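Local coordinates for uncharacterized protein (Bacillus subtilis, PDB 5IHY), which probably acts as a metal-dependent HD-domain phosphohydrolase, with nucleotides as likely substrates, at residues D14-W19 against V87-G92; E48-D53 against L119-K124. All coordinates share one frame; numbering follows the deposited sequence.

Both contacts join helical elements of an all-helical HD-domain protein, and their centres lie about 21 Å apart. Contact 1 sets the body of helix 9-23 against the C-terminal end of helix 79-89; contact 2 joins the turn after helix 33-49 to the first turn of helix 121-132. The paired helices differ, yet both contacts adjoin helices 54-63 and 93-106. Contact 1 is partly buried and relies on rings and aliphatic branches, without a hydrogen bond between its segments. Contact 2 sits at the surface, yet is fastened by a buried carboxylate that grips a backbone N-H. In each, one segment passes through a Schellman motif and then reaches the N-cap of the following helix.

Contact 1 (D14-W19 against V87-G92); sequences DQIRTW and VTFGIG
Helix 9-23 meets the C-terminal end of helix 79-89, with the CA atoms of Gln15 and Phe89 the closest pair at 7.3 Å. Just beyond Phe89, Gly90 closes the helix in a Schellman motif, its positive phi turning the chain toward the N-cap Gly92 of helix 93-106. This is helix packing at the edge of the all-helical HD-domain fold. Phe89 is the centrepiece: with CG anti to its carbonyl carbon (chi1 -81°), its ring lies against Gln15, Ile16 and Trp19. Gln15 CB sits over one ring face in a CH-pi contact, 4.0 Å from the ring centroid, while the rest of the glutamine chain runs extended past the ring in the opposite sense, its amide plane tilted 44° from it. Trp19 CB abuts the rim at Phe89 CZ, and the phenyl edge points at the indole face in an offset edge-to-face pair, the five-membered ring and phenyl centroids 5.9 Å apart. The Trp19 side chain also touches Val63 and Leu66, and Ile16 packs on Thr59 and Val63 of helix 54-63. Ile16 CG1 approaches Phe89 CD2 at 4.0 Å. The Ile16 and Ile91 side chains meet tip to tip, Ile16 CD1 3.6 Å from Ile91 CD1.

Contact 2 (E48-D53 against L119-K124); sequences EKENAD and LSIEGK
The Asp53 CB methylene, 3.4 Å from Glu122 OE2, and the Ala52 CB methyl, 3.9 Å from it, lie on opposite sides of the Glu122 carboxylate plane. Between them the backbone N of Asp53 donates to the anti lone pair of OE2, a 2.7 Å bond from N to OE2 that is almost straight at 175°. The other oxygen, OE1, is held in a salt bridge by Arg98 of helix 93-106. A bend at chi2 (80°) turns the Glu122 chain toward the loop that follows helix 33-49, where Asn51, at positive phi, closes that helix in a Schellman motif. Here, at the N-terminal end of helix 121-132 in the HD domain, Ile121 CG1 lies 3.9 Å from the carbonyl Glu50 O and makes an apolar contact with Ala52 CB at 4.4 Å. The Glu50 carboxylate is bound through OE2 by Thr180. Asp53 is the N-cap of helix 54-63, its OD1 accepting from Ile56 N, and its OD2 stays 5.5 Å from Glu122 OE2. Glu122 therefore links three helices, fixing the backbone of the residue that caps one of them, and Arg98 with the Asp53 N-H would help to keep this buried carboxylate ionised.

Contact 1 (D14-W19 against V87-G92)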
ATOM      1  N   ASP B  14       9.603  26.006  15.072  1.00 57.67           N
ATOM      2  CA  ASP B  14      10.458  24.922  15.559  1.00 58.78           C
ATOM      3  C   ASP B  14       9.917  24.303  16.851  1.00 58.92           C
ATOM      4  O   ASP B  14       9.977  23.080  17.026  1.00 59.02           O
ATOM      5  CB  ASP B  14      11.902  25.402  15.759  1.00 61.51           C
ATOM      6  CG  ASP B  14      12.921  24.266  15.651  1.00 63.61           C
ATOM      7  OD1 ASP B  14      12.767  23.392  14.761  1.00 62.96           O
ATOM      8  OD2 ASP B  14      13.886  24.255  16.446  1.00 66.53           O
ATOM      9  N   GLN B  15       9.389  25.147  17.741  1.00 58.78           N
ATOM     10  CA  GLN B  15       8.749  24.687  18.980  1.00 58.95           C
ATOM     11  C   GLN B  15       7.524  23.816  18.687  1.00 56.50           C
ATOM     12  O   GLN B  15       7.330  22.775  19.322  1.00 57.14           O
ATOM     13  CB  GLN B  15       8.348  25.871  19.866  1.00 59.83           C
ATOM     14  CG  GLN B  15       9.486  26.495  20.666  1.00 62.82           C
ATOM     15  CD  GLN B  15       9.048  27.736  21.448  1.00 63.82           C
ATOM     16  OE1 GLN B  15       8.425  28.651  20.900  1.00 61.98           O
ATOM     17  NE2 GLN B  15       9.384  27.771  22.736  1.00 66.06           N
ATOM     18  N   ILE B  16       6.716  24.245  17.719  1.00 53.70           N
ATOM     19  CA  ILE B  16       5.513  23.512  17.318  1.00 51.36           C
ATOM     20  C   ILE B  16       5.854  22.205  16.603  1.00 50.63           C
ATOM     21  O   ILE B  16       5.181  21.193  16.812  1.00 50.23           O
ATOM     22  CB  ILE B  16       4.579  24.383  16.445  1.00 49.28           C
ATOM     23  CG1 ILE B  16       4.158  25.633  17.221  1.00 49.87           C
ATOM     24  CG2 ILE B  16       3.340  23.608  16.034  1.00 47.17           C
ATOM     25  CD1 ILE B  16       3.762  26.798  16.345  1.00 48.55           C
ATOM     26  N   ARG B  17       6.895  22.233  15.766  1.00 50.60           N
ATOM     27  CA  ARG B  17       7.345  21.039  15.038  1.00 50.03           C
ATOM     28  C   ARG B  17       7.813  19.942  15.994  1.00 51.44           C
ATOM     29  O   ARG B  17       7.428  18.777  15.836  1.00 50.78           O
ATOM     30  CB  ARG B  17       8.444  21.378  14.015  1.00 50.39           C
ATOM     31  CG  ARG B  17       7.912  21.914  12.693  1.00 49.22           C
ATOM     32  CD  ARG B  17       8.993  21.983  11.622  1.00 51.53           C
ATOM     33  NE  ARG B  17       8.410  22.273  10.309  1.00 51.68           N
ATOM     34  CZ  ARG B  17       8.067  21.352   9.406  1.00 51.04           C
ATOM     35  NH1 ARG B  17       8.256  20.060   9.647  1.00 51.73           N
ATOM     36  NH2 ARG B  17       7.536  21.726   8.249  1.00 49.93           N
ATOM     37  N   THR B  18       8.633  20.328  16.975  1.00 53.36           N
ATOM     38  CA  THR B  18       9.085  19.432  18.044  1.00 55.27           C
ATOM     39  C   THR B  18       7.897  18.839  18.808  1.00 54.95           C
ATOM     40  O   THR B  18       7.790  17.616  18.944  1.00 55.25           O
ATOM     41  CB  THR B  18      10.038  20.157  19.046  1.00 58.07           C
ATOM     42  OG1 THR B  18      11.171  20.690  18.348  1.00 58.60           O
ATOM     43  CG2 THR B  18      10.537  19.200  20.131  1.00 60.28           C
ATOM     44  N   TRP B  19       7.007  19.713  19.280  1.00 54.41           N
ATOM     45  CA  TRP B  19       5.850  19.324  20.091  1.00 54.45           C
ATOM     46  C   TRP B  19       4.943  18.302  19.399  1.00 53.02           C
ATOM     47  O   TRP B  19       4.506  17.330  20.022  1.00 54.01           O
ATOM     48  CB  TRP B  19       5.067  20.576  20.512  1.00 53.98           C
ATOM     49  CG  TRP B  19       3.699  20.322  21.090  1.00 52.73           C
ATOM     50  CD1 TRP B  19       3.397  19.601  22.214  1.00 53.99           C
ATOM     51  CD2 TRP B  19       2.452  20.813  20.582  1.00 49.60           C
ATOM     52  NE1 TRP B  19       2.039  19.604  22.427  1.00 52.83           N
ATOM     53  CE2 TRP B  19       1.435  20.340  21.441  1.00 49.98           C
ATOM     54  CE3 TRP B  19       2.095  21.597  19.479  1.00 46.98           C
ATOM     55  CZ2 TRP B  19       0.087  20.628  21.232  1.00 48.07           C
ATOM     56  CZ3 TRP B  19       0.755  21.888  19.277  1.00 45.30           C
ATOM     57  CH2 TRP B  19      -0.234  21.404  20.152  1.00 45.82           C
ATOM     58  N   VAL B  87      -0.704  29.682  22.626  1.00 49.06           N
ATOM     59  CA  VAL B  87      -0.597  30.896  23.445  1.00 50.89           C
ATOM     60  C   VAL B  87       0.621  30.835  24.379  1.00 53.30           C
ATOM     61  O   VAL B  87       1.297  31.842  24.602  1.00 54.41           O
ATOM     62  CB  VAL B  87      -1.901  31.155  24.263  1.00 51.53           C
ATOM     63  CG1 VAL B  87      -1.730  32.320  25.238  1.00 53.70           C
ATOM     64  CG2 VAL B  87      -3.074  31.426  23.338  1.00 49.86           C
ATOM     65  N   THR B  88       0.888  29.640  24.905  1.00 54.39           N
ATOM     66  CA  THR B  88       2.025  29.384  25.785  1.00 56.92           C
ATOM     67  C   THR B  88       3.348  29.413  25.011  1.00 56.93           C
ATOM     68  O   THR B  88       4.395  29.752  25.569  1.00 58.89           O
ATOM     69  CB  THR B  88       1.842  28.038  26.521  1.00 58.08           C
ATOM     70  OG1 THR B  88       0.609  28.068  27.251  1.00 58.50           O
ATOM     71  CG2 THR B  88       2.992  27.763  27.484  1.00 60.67           C
ATOM     72  N   PHE B  89       3.298  29.063  23.726  1.00 54.96           N
ATOM     73  CA  PHE B  89       4.467  29.187  22.857  1.00 55.12           C
ATOM     74  C   PHE B  89       4.759  30.645  22.501  1.00 55.72           C
ATOM     75  O   PHE B  89       5.844  30.964  22.014  1.00 56.48           O
ATOM     76  CB  PHE B  89       4.330  28.326  21.592  1.00 52.75           C
ATOM     77  CG  PHE B  89       4.668  26.875  21.804  1.00 52.56           C
ATOM     78  CD1 PHE B  89       5.752  26.505  22.596  1.00 54.87           C
ATOM     79  CD2 PHE B  89       3.911  25.879  21.207  1.00 50.32           C
ATOM     80  CE1 PHE B  89       6.071  25.160  22.793  1.00 55.54           C
ATOM     81  CE2 PHE B  89       4.220  24.536  21.396  1.00 50.71           C
ATOM     82  CZ  PHE B  89       5.302  24.174  22.186  1.00 53.15           C
ATOM     83  N   GLY B  90       3.786  31.521  22.743  1.00 55.86           N
ATOM     84  CA  GLY B  90       3.979  32.962  22.586  1.00 56.90           C
ATOM     85  C   GLY B  90       3.241  33.581  21.417  1.00 55.20           C
ATOM     86  O   GLY B  90       3.262  34.799  21.247  1.00 55.86           O
ATOM     87  N   ILE B  91       2.579  32.742  20.626  1.00 53.60           N
ATOM     88  CA  ILE B  91       1.880  33.160  19.404  1.00 52.21           C
ATOM     89  C   ILE B  91       0.742  34.131  19.718  1.00 52.51           C
ATOM     90  O   ILE B  91       0.031  33.963  20.716  1.00 53.21           O
ATOM     91  CB  ILE B  91       1.372  31.920  18.617  1.00 50.44           C
ATOM     92  CG1 ILE B  91       2.550  30.994  18.290  1.00 50.63           C
ATOM     93  CG2 ILE B  91       0.644  32.326  17.337  1.00 48.90           C
ATOM     94  CD1 ILE B  91       2.165  29.546  18.101  1.00 49.90           C
ATOM     95  N   GLY B  92       0.589  35.151  18.871  1.00 52.36           N
ATOM     96  CA  GLY B  92      -0.377  36.231  19.101  1.00 52.93           C
ATOM     97  C   GLY B  92      -1.830  35.826  18.932  1.00 52.02           C
ATOM     98  O   GLY B  92      -2.125  34.754  18.388  1.00 50.70           O
TER

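Contact 2 (E48-D53 against L119-K124)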
ATOM      1  N   GLU B  48       2.423  29.838  -1.012  1.00 37.84           N
ATOM      2  CA  GLU B  48       3.300  30.799  -1.666  1.00 40.34           C
ATOM      3  C   GLU B  48       2.705  31.252  -3.009  1.00 40.98           C
ATOM      4  O   GLU B  48       2.608  32.451  -3.279  1.00 42.56           O
ATOM      5  CB  GLU B  48       4.699  30.198  -1.857  1.00 41.06           C
ATOM      6  CG  GLU B  48       5.820  31.229  -1.934  1.00 44.64           C
ATOM      7  CD  GLU B  48       5.905  31.927  -3.283  1.00 48.47           C
ATOM      8  OE1 GLU B  48       5.586  31.295  -4.317  1.00 48.52           O
ATOM      9  OE2 GLU B  48       6.305  33.111  -3.309  1.00 51.81           O
ATOM     10  N   LYS B  49       2.295  30.292  -3.836  1.00 40.08           N
ATOM     11  CA  LYS B  49       1.686  30.597  -5.135  1.00 41.02           C
ATOM     12  C   LYS B  49       0.304  31.235  -4.992  1.00 40.90           C
ATOM     13  O   LYS B  49      -0.138  31.964  -5.883  1.00 42.19           O
ATOM     14  CB  LYS B  49       1.584  29.340  -6.013  1.00 40.16           C
ATOM     15  CG  LYS B  49       2.904  28.630  -6.309  1.00 41.04           C
ATOM     16  CD  LYS B  49       3.842  29.495  -7.137  1.00 44.39           C
ATOM     17  CE  LYS B  49       5.241  28.905  -7.173  1.00 45.06           C
ATOM     18  NZ  LYS B  49       6.270  29.980  -7.294  1.00 47.88           N
ATOM     19  N   GLU B  50      -0.363  30.959  -3.868  1.00 39.44           N
ATOM     20  CA  GLU B  50      -1.739  31.416  -3.632  1.00 39.30           C
ATOM     21  C   GLU B  50      -1.862  32.665  -2.749  1.00 40.19           C
ATOM     22  O   GLU B  50      -2.974  33.078  -2.402  1.00 40.40           O
ATOM     23  CB  GLU B  50      -2.593  30.273  -3.055  1.00 37.57           C
ATOM     24  CG  GLU B  50      -2.912  29.137  -4.034  1.00 36.65           C
ATOM     25  CD  GLU B  50      -3.755  29.588  -5.223  1.00 38.97           C
ATOM     26  OE1 GLU B  50      -4.648  30.447  -5.029  1.00 40.29           O
ATOM     27  OE2 GLU B  50      -3.530  29.078  -6.351  1.00 39.19           O
ATOM     28  N   ASN B  51      -0.726  33.259  -2.388  1.00 41.07           N
ATOM     29  CA  ASN B  51      -0.676  34.477  -1.556  1.00 42.01           C
ATOM     30  C   ASN B  51      -1.309  34.342  -0.161  1.00 40.84           C
ATOM     31  O   ASN B  51      -1.855  35.306   0.388  1.00 41.69           O
ATOM     32  CB  ASN B  51      -1.263  35.681  -2.308  1.00 43.75           C
ATOM     33  CG  ASN B  51      -0.682  37.007  -1.839  1.00 45.94           C
ATOM     34  OD1 ASN B  51      -1.371  38.026  -1.835  1.00 47.28           O
ATOM     35  ND2 ASN B  51       0.591  37.000  -1.445  1.00 46.79           N
ATOM     36  N   ALA B  52      -1.228  33.143   0.405  1.00 39.20           N
ATOM     37  CA  ALA B  52      -1.751  32.884   1.743  1.00 38.41           C
ATOM     38  C   ALA B  52      -0.755  33.334   2.806  1.00 38.97           C
ATOM     39  O   ALA B  52       0.426  33.503   2.515  1.00 39.83           O
ATOM     40  CB  ALA B  52      -2.059  31.403   1.900  1.00 36.90           C
ATOM     41  N   ASP B  53      -1.230  33.540   4.030  1.00 38.90           N
ATOM     42  CA  ASP B  53      -0.331  33.756   5.153  1.00 39.75           C
ATOM     43  C   ASP B  53       0.384  32.444   5.465  1.00 38.73           C
ATOM     44  O   ASP B  53      -0.257  31.445   5.799  1.00 37.79           O
ATOM     45  CB  ASP B  53      -1.077  34.269   6.383  1.00 40.04           C
ATOM     46  CG  ASP B  53      -0.140  34.591   7.541  1.00 42.51           C
ATOM     47  OD1 ASP B  53       0.658  33.710   7.937  1.00 43.54           O
ATOM     48  OD2 ASP B  53      -0.198  35.727   8.067  1.00 45.79           O
ATOM     49  N   LEU B 119     -13.896  27.683   4.374  1.00 42.89           N
ATOM     50  CA  LEU B 119     -12.470  27.865   4.660  1.00 41.19           C
ATOM     51  C   LEU B 119     -11.938  29.179   4.098  1.00 41.07           C
ATOM     52  O   LEU B 119     -12.318  29.589   3.002  1.00 41.47           O
ATOM     53  CB  LEU B 119     -11.637  26.712   4.082  1.00 40.06           C
ATOM     54  CG  LEU B 119     -11.794  25.266   4.564  1.00 39.75           C
ATOM     55  CD1 LEU B 119     -11.015  24.330   3.652  1.00 38.99           C
ATOM     56  CD2 LEU B 119     -11.343  25.085   6.008  1.00 39.75           C
ATOM     57  N   SER B 120     -11.056  29.831   4.855  1.00 40.38           N
ATOM     58  CA  SER B 120     -10.284  30.966   4.337  1.00 40.27           C
ATOM     59  C   SER B 120      -9.246  30.468   3.314  1.00 39.09           C
ATOM     60  O   SER B 120      -9.093  29.260   3.112  1.00 37.67           O
ATOM     61  CB  SER B 120      -9.608  31.736   5.479  1.00 40.55           C
ATOM     62  OG  SER B 120      -8.690  30.923   6.188  1.00 39.86           O
ATOM     63  N   ILE B 121      -8.545  31.394   2.662  1.00 39.36           N
ATOM     64  CA  ILE B 121      -7.521  31.021   1.682  1.00 38.59           C
ATOM     65  C   ILE B 121      -6.475  30.085   2.311  1.00 37.04           C
ATOM     66  O   ILE B 121      -6.051  29.114   1.687  1.00 36.39           O
ATOM     67  CB  ILE B 121      -6.885  32.277   0.972  1.00 40.08           C
ATOM     68  CG1 ILE B 121      -5.913  31.864  -0.142  1.00 39.99           C
ATOM     69  CG2 ILE B 121      -6.219  33.232   1.971  1.00 40.18           C
ATOM     70  CD1 ILE B 121      -6.593  31.361  -1.404  1.00 40.91           C
ATOM     71  N   GLU B 122      -6.110  30.364   3.562  1.00 36.67           N
ATOM     72  CA  GLU B 122      -5.185  29.534   4.343  1.00 35.54           C
ATOM     73  C   GLU B 122      -5.721  28.116   4.585  1.00 34.37           C
ATOM     74  O   GLU B 122      -4.982  27.140   4.485  1.00 33.57           O
ATOM     75  CB  GLU B 122      -4.867  30.202   5.688  1.00 36.02           C
ATOM     76  CG  GLU B 122      -3.916  31.393   5.611  1.00 36.79           C
ATOM     77  CD  GLU B 122      -4.596  32.676   5.169  1.00 37.83           C
ATOM     78  OE1 GLU B 122      -5.822  32.828   5.394  1.00 36.98           O
ATOM     79  OE2 GLU B 122      -3.894  33.541   4.596  1.00 38.51           O
ATOM     80  N   GLY B 123      -7.005  28.016   4.914  1.00 34.47           N
ATOM     81  CA  GLY B 123      -7.656  26.725   5.113  1.00 33.55           C
ATOM     82  C   GLY B 123      -7.715  25.925   3.827  1.00 32.66           C
ATOM     83  O   GLY B 123      -7.388  24.736   3.810  1.00 31.88           O
ATOM     84  N   LYS B 124      -8.130  26.591   2.751  1.00 33.04           N
ATOM     85  CA  LYS B 124      -8.219  25.983   1.426  1.00 32.75           C
ATOM     86  C   LYS B 124      -6.900  25.344   1.031  1.00 31.87           C
ATOM     87  O   LYS B 124      -6.877  24.222   0.524  1.00 31.53           O
ATOM     88  CB  LYS B 124      -8.631  27.020   0.381  1.00 33.56           C
ATOM     89  CG  LYS B 124     -10.128  27.307   0.352  1.00 35.24           C
ATOM     90  CD  LYS B 124     -10.459  28.427  -0.625  1.00 37.48           C
ATOM     91  CE  LYS B 124     -11.946  28.484  -0.943  1.00 39.46           C
ATOM     92  NZ  LYS B 124     -12.777  28.928   0.208  1.00 40.68           N
TER